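Local coordinates for protein angel homolog 2 (PDB 6RW0) that hydrolyses 2',3'-cyclic phosphates at RNA ends as a member of the CCR4 family of deadenylases, and probably binds mRNA 3' untranslated regions, at residues I279-V293 with S327-V339. Residues are numbered along the deposited sequence; the frame is centred on the assembly and turned at random. Where two conformers were deposited one is given.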
loop_
_atom_site.group_PDB
_atom_site.type_symbol
_atom_site.label_atom_id
_atom_site.label_comp_id
_atom_site.label_asym_id
_atom_site.label_seq_id
_atom_site.Cartn_x
_atom_site.Cartn_y
_atom_site.Cartn_z
ATOM N N ILE A 279 -8.582 -14.561 20.290
ATOM C CA ILE A 279 -9.211 -15.501 19.365
ATOM C C ILE A 279 -10.723 -15.348 19.526
ATOM O O ILE A 279 -11.267 -15.737 20.567
ATOM C CB ILE A 279 -8.782 -16.948 19.644
ATOM C CG1 ILE A 279 -7.263 -17.073 19.596
ATOM C CG2 ILE A 279 -9.420 -17.899 18.633
ATOM C CD1 ILE A 279 -6.725 -18.301 20.322
ATOM N N PRO A 280 -11.440 -14.760 18.555
ATOM C CA PRO A 280 -10.954 -14.135 17.327
ATOM C C PRO A 280 -10.315 -12.775 17.620
ATOM O O PRO A 280 -10.448 -12.201 18.712
ATOM C CB PRO A 280 -12.234 -13.954 16.508
ATOM C CG PRO A 280 -13.243 -13.614 17.557
ATOM C CD PRO A 280 -12.889 -14.527 18.732
ATOM N N ILE A 281 -9.649 -12.248 16.596
ATOM C CA ILE A 281 -8.898 -11.007 16.754
ATOM C C ILE A 281 -9.841 -9.839 16.991
ATOM O O ILE A 281 -9.551 -8.942 17.791
ATOM C CB ILE A 281 -8.003 -10.774 15.527
ATOM C CG1 ILE A 281 -6.937 -11.870 15.424
ATOM C CG2 ILE A 281 -7.363 -9.384 15.581
ATOM C CD1 ILE A 281 -6.107 -11.806 14.136
ATOM N N TRP A 282 -10.952 -9.822 16.271
ATOM C CA TRP A 282 -11.930 -8.712 16.267
ATOM C C TRP A 282 -13.307 -9.244 16.643
ATOM O O TRP A 282 -13.536 -10.422 16.482
ATOM C CB TRP A 282 -11.915 -8.031 14.888
ATOM C CG TRP A 282 -12.315 -8.915 13.751
ATOM C CD1 TRP A 282 -13.570 -9.323 13.418
ATOM C CD2 TRP A 282 -11.437 -9.499 12.784
ATOM N NE1 TRP A 282 -13.528 -10.126 12.318
ATOM C CE2 TRP A 282 -12.236 -10.260 11.909
ATOM C CE3 TRP A 282 -10.060 -9.456 12.579
ATOM C CZ2 TRP A 282 -11.697 -10.958 10.842
ATOM C CZ3 TRP A 282 -9.529 -10.152 11.524
ATOM C CH2 TRP A 282 -10.340 -10.897 10.676
ATOM N N PRO A 283 -14.208 -8.411 17.175
ATOM C CA PRO A 283 -15.493 -8.904 17.615
ATOM C C PRO A 283 -16.509 -9.227 16.508
ATOM O O PRO A 283 -16.380 -8.765 15.441
ATOM C CB PRO A 283 -16.001 -7.783 18.526
ATOM C CG PRO A 283 -15.398 -6.551 17.953
ATOM C CD PRO A 283 -14.023 -6.999 17.520
ATOM N N PRO A 284 -17.574 -9.989 16.818
ATOM C CA PRO A 284 -18.592 -10.332 15.836
ATOM C C PRO A 284 -19.355 -9.149 15.229
ATOM O O PRO A 284 -19.787 -9.274 14.137
ATOM C CB PRO A 284 -19.613 -11.211 16.569
ATOM C CG PRO A 284 -19.095 -11.409 17.954
ATOM C CD PRO A 284 -17.797 -10.657 18.102
ATOM N N ASN A 285 -19.428 -7.996 15.899
ATOM C CA ASN A 285 -20.158 -6.821 15.364
ATOM C C ASN A 285 -19.405 -6.154 14.197
ATOM O O ASN A 285 -19.971 -5.277 13.629
ATOM C CB ASN A 285 -20.668 -5.867 16.447
ATOM C CG ASN A 285 -19.602 -5.155 17.232
ATOM O OD1 ASN A 285 -18.572 -5.728 17.508
ATOM N ND2 ASN A 285 -19.889 -3.934 17.632
ATOM N N LEU A 286 -18.152 -6.504 13.906
ATOM C CA LEU A 286 -17.466 -6.049 12.681
ATOM C C LEU A 286 -18.177 -6.632 11.451
ATOM O O LEU A 286 -18.199 -5.983 10.444
ATOM C CB LEU A 286 -15.992 -6.450 12.710
ATOM C CG LEU A 286 -15.184 -5.883 11.549
ATOM C CD1 LEU A 286 -15.362 -4.385 11.458
ATOM C CD2 LEU A 286 -13.716 -6.229 11.662
ATOM N N GLY A 287 -18.690 -7.854 11.530
ATOM C CA GLY A 287 -19.375 -8.483 10.390
ATOM C C GLY A 287 -18.424 -9.012 9.334
ATOM O O GLY A 287 -18.751 -8.940 8.190
ATOM N N ILE A 288 -17.244 -9.419 9.763
ATOM C CA ILE A 288 -16.238 -10.012 8.855
ATOM C C ILE A 288 -15.844 -11.375 9.432
ATOM O O ILE A 288 -15.490 -11.449 10.585
ATOM C CB ILE A 288 -15.048 -9.062 8.633
ATOM C CG1 ILE A 288 -15.513 -7.804 7.899
ATOM C CG2 ILE A 288 -13.934 -9.770 7.883
ATOM C CD1 ILE A 288 -14.439 -6.751 7.743
ATOM N N SER A 289 -15.871 -12.425 8.621
ATOM C CA SER A 289 -15.552 -13.797 9.061
ATOM C C SER A 289 -14.044 -13.969 9.197
ATOM O O SER A 289 -13.299 -13.161 8.699
ATOM C CB SER A 289 -16.098 -14.797 8.084
ATOM O OG SER A 289 -15.283 -14.864 6.939
ATOM N N GLN A 290 -13.616 -15.126 9.689
ATOM C CA GLN A 290 -12.181 -15.498 9.780
ATOM C C GLN A 290 -11.580 -15.755 8.386
ATOM O O GLN A 290 -10.411 -15.977 8.341
ATOM C CB GLN A 290 -11.969 -16.713 10.677
ATOM C CG GLN A 290 -12.380 -16.471 12.111
ATOM C CD GLN A 290 -11.520 -15.419 12.748
ATOM O OE1 GLN A 290 -11.851 -14.256 12.691
ATOM N NE2 GLN A 290 -10.409 -15.818 13.349
ATOM N N ASN A 291 -12.373 -15.883 7.323
ATOM C CA ASN A 291 -11.895 -15.950 5.931
ATOM C C ASN A 291 -11.844 -14.536 5.319
ATOM O O ASN A 291 -11.695 -14.470 4.126
ATOM C CB ASN A 291 -12.750 -16.905 5.108
ATOM C CG ASN A 291 -12.669 -18.328 5.603
ATOM O OD1 ASN A 291 -11.729 -18.708 6.259
ATOM N ND2 ASN A 291 -13.668 -19.114 5.277
ATOM N N CYS A 292 -12.046 -13.474 6.110
ATOM C CA CYS A 292 -11.926 -12.088 5.644
ATOM C C CYS A 292 -12.954 -11.752 4.566
ATOM O O CYS A 292 -12.660 -11.037 3.602
ATOM C CB CYS A 292 -10.502 -11.744 5.198
ATOM S SG CYS A 292 -9.313 -11.837 6.548
ATOM N N VAL A 293 -14.168 -12.273 4.723
ATOM C CA VAL A 293 -15.285 -11.884 3.869
ATOM C C VAL A 293 -16.394 -11.298 4.729
ATOM O O VAL A 293 -16.556 -11.646 5.899
ATOM C CB VAL A 293 -15.824 -13.037 3.001
ATOM C CG1 VAL A 293 -14.714 -13.579 2.127
ATOM C CG2 VAL A 293 -16.429 -14.127 3.848
ATOM N N SER A 327 -11.143 -21.372 15.990
ATOM C CA SER A 327 -9.711 -21.642 16.053
ATOM C C SER A 327 -8.916 -20.367 15.767
ATOM O O SER A 327 -9.468 -19.365 15.319
ATOM C CB SER A 327 -9.318 -22.732 15.056
ATOM O OG SER A 327 -9.237 -22.217 13.740
ATOM N N SER A 328 -7.615 -20.416 16.029
ATOM C CA SER A 328 -6.762 -19.234 15.902
ATOM C C SER A 328 -6.108 -19.166 14.529
ATOM O O SER A 328 -4.886 -19.068 14.398
ATOM C CB SER A 328 -5.716 -19.228 17.007
ATOM O OG SER A 328 -4.925 -20.399 16.946
ATOM N N ASN A 329 -6.938 -19.228 13.493
ATOM C CA ASN A 329 -6.467 -19.173 12.120
ATOM C C ASN A 329 -7.264 -18.145 11.344
ATOM O O ASN A 329 -8.491 -18.079 11.464
ATOM C CB ASN A 329 -6.592 -20.532 11.446
ATOM C CG ASN A 329 -5.707 -21.560 12.085
ATOM O OD1 ASN A 329 -4.513 -21.620 11.804
ATOM N ND2 ASN A 329 -6.278 -22.360 12.976
ATOM N N LEU A 330 -6.551 -17.329 10.584
ATOM C CA LEU A 330 -7.145 -16.426 9.622
ATOM C C LEU A 330 -6.880 -16.985 8.234
ATOM O O LEU A 330 -5.842 -17.604 7.988
ATOM C CB LEU A 330 -6.487 -15.056 9.677
ATOM C CG LEU A 330 -6.883 -14.033 10.730
ATOM C CD1 LEU A 330 -6.249 -12.707 10.269
ATOM C CD2 LEU A 330 -8.373 -13.950 10.873
ATOM N N GLN A 331 -7.822 -16.762 7.324
ATOM C CA GLN A 331 -7.655 -17.155 5.935
ATOM C C GLN A 331 -8.178 -16.034 5.047
ATOM O O GLN A 331 -8.958 -15.189 5.488
ATOM C CB GLN A 331 -8.418 -18.454 5.629
ATOM C CG GLN A 331 -7.929 -19.690 6.398
ATOM C CD GLN A 331 -8.522 -19.853 7.808
ATOM O OE1 GLN A 331 -7.901 -20.473 8.673
ATOM N NE2 GLN A 331 -9.726 -19.333 8.030
ATOM N N HIS A 332 -7.727 -16.020 3.792
ATOM C CA HIS A 332 -8.395 -15.272 2.735
ATOM C C HIS A 332 -8.427 -16.171 1.506
ATOM O O HIS A 332 -7.729 -17.191 1.444
ATOM C CB HIS A 332 -7.790 -13.887 2.463
ATOM C CG HIS A 332 -6.441 -13.921 1.830
ATOM N ND1 HIS A 332 -6.220 -14.420 0.564
ATOM C CD2 HIS A 332 -5.241 -13.492 2.282
ATOM C CE1 HIS A 332 -4.935 -14.310 0.270
ATOM N NE2 HIS A 332 -4.320 -13.755 1.299
ATOM N N HIS A 333 -9.252 -15.799 0.523
ATOM C CA HIS A 333 -9.506 -16.655 -0.628
ATOM C C HIS A 333 -8.790 -16.207 -1.895
ATOM O O HIS A 333 -9.114 -16.705 -2.982
ATOM C CB HIS A 333 -11.006 -16.726 -0.910
ATOM C CG HIS A 333 -11.799 -17.342 0.195
ATOM N ND1 HIS A 333 -11.458 -18.544 0.768
ATOM C CD2 HIS A 333 -12.925 -16.926 0.824
ATOM C CE1 HIS A 333 -12.345 -18.851 1.701
ATOM N NE2 HIS A 333 -13.241 -17.884 1.756
ATOM N N PHE A 334 -7.825 -15.305 -1.788
ATOM C CA PHE A 334 -7.115 -14.816 -2.960
ATOM C C PHE A 334 -5.824 -15.606 -3.167
ATOM O O PHE A 334 -5.361 -16.335 -2.292
ATOM C CB PHE A 334 -6.803 -13.325 -2.836
ATOM C CG PHE A 334 -7.993 -12.477 -2.494
ATOM C CD1 PHE A 334 -9.113 -12.449 -3.310
ATOM C CD2 PHE A 334 -7.991 -11.702 -1.353
ATOM C CE1 PHE A 334 -10.216 -11.661 -2.984
ATOM C CE2 PHE A 334 -9.086 -10.907 -1.025
ATOM C CZ PHE A 334 -10.202 -10.895 -1.841
ATOM N N SER A 335 -5.241 -15.445 -4.353
ATOM C CA SER A 335 -3.935 -16.003 -4.696
ATOM C C SER A 335 -3.074 -14.817 -5.121
ATOM O O SER A 335 -3.098 -14.402 -6.286
ATOM C CB SER A 335 -4.064 -17.037 -5.791
ATOM O OG SER A 335 -2.796 -17.560 -6.136
ATOM N N LEU A 336 -2.331 -14.260 -4.166
ATOM C CA LEU A 336 -1.595 -13.023 -4.373
ATOM C C LEU A 336 -0.093 -13.249 -4.334
ATOM O O LEU A 336 0.422 -13.953 -3.459
ATOM C CB LEU A 336 -1.932 -12.014 -3.281
ATOM C CG LEU A 336 -3.407 -11.650 -3.209
ATOM C CD1 LEU A 336 -3.705 -10.798 -1.979
ATOM C CD2 LEU A 336 -3.826 -10.918 -4.473
ATOM N N SER A 337 0.599 -12.625 -5.279
ATOM C CA SER A 337 2.047 -12.568 -5.313
ATOM C C SER A 337 2.481 -11.134 -5.069
ATOM O O SER A 337 1.704 -10.194 -5.234
ATOM C CB SER A 337 2.565 -13.014 -6.682
ATOM O OG SER A 337 2.353 -14.401 -6.878
ATOM N N SER A 338 3.738 -10.975 -4.678
ATOM C CA SER A 338 4.343 -9.666 -4.497
ATOM C C SER A 338 5.187 -9.347 -5.721
ATOM O O SER A 338 5.941 -10.196 -6.205
ATOM C CB SER A 338 5.229 -9.653 -3.252
ATOM O OG SER A 338 5.994 -8.459 -3.171
ATOM N N VAL A 339 5.082 -8.113 -6.212
ATOM C CA VAL A 339 5.910 -7.698 -7.342
ATOM C C VAL A 339 7.389 -7.858 -7.013
ATOM O O VAL A 339 8.170 -8.374 -7.820
ATOM C CB VAL A 339 5.579 -6.258 -7.772
ATOM C CG1 VAL A 339 6.682 -5.693 -8.687
ATOM C CG2 VAL A 339 4.230 -6.232 -8.466
HETATM O O HOH W 1 -11.247 -13.809 1.287
#
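Gln331 N gives its hydrogen to Gln290 O at 2.9 Å with an N-H...O angle of 162°. In the side-chain conformer given, one of two, Gln331 NE2 also reaches Asn291 OD1 at 2.7 Å, in line with the acceptor's C=O but through a bent N-H (146°), the two amide planes standing 75° apart. Asn291 O is satisfied through a water, which donates to it and accepts from His333 N, while Asn291 CB lies 3.5 Å from His333 NE2.

The acceptors presented here belong to a type I turn, Ser289 to Cys292, closed by Cys292 N to Ser289 O; within it Asn291 N donates to Ser289 OG, an ST turn. Beside it, Leu330 CD2 packs 3.6 Å from Trp282 CH2, and Gln290 OE1 lies above the rim of one face of that indole, while Gln290 NE2 bonds weakly to Tyr256 OH. Trp282 NE1 is satisfied by Ile288 O at 2.9 Å, in the ring plane.

Backbone bonds between Leu330 and Leu254 make a two-stranded antiparallel sheet, 253-255 with 329-331, and Gln331 N to Gln290 O joins the turn to it, at the margin of the endonuclease/exonuclease/phosphatase-family fold, about 18 Å from the chain centre to the contact's centre.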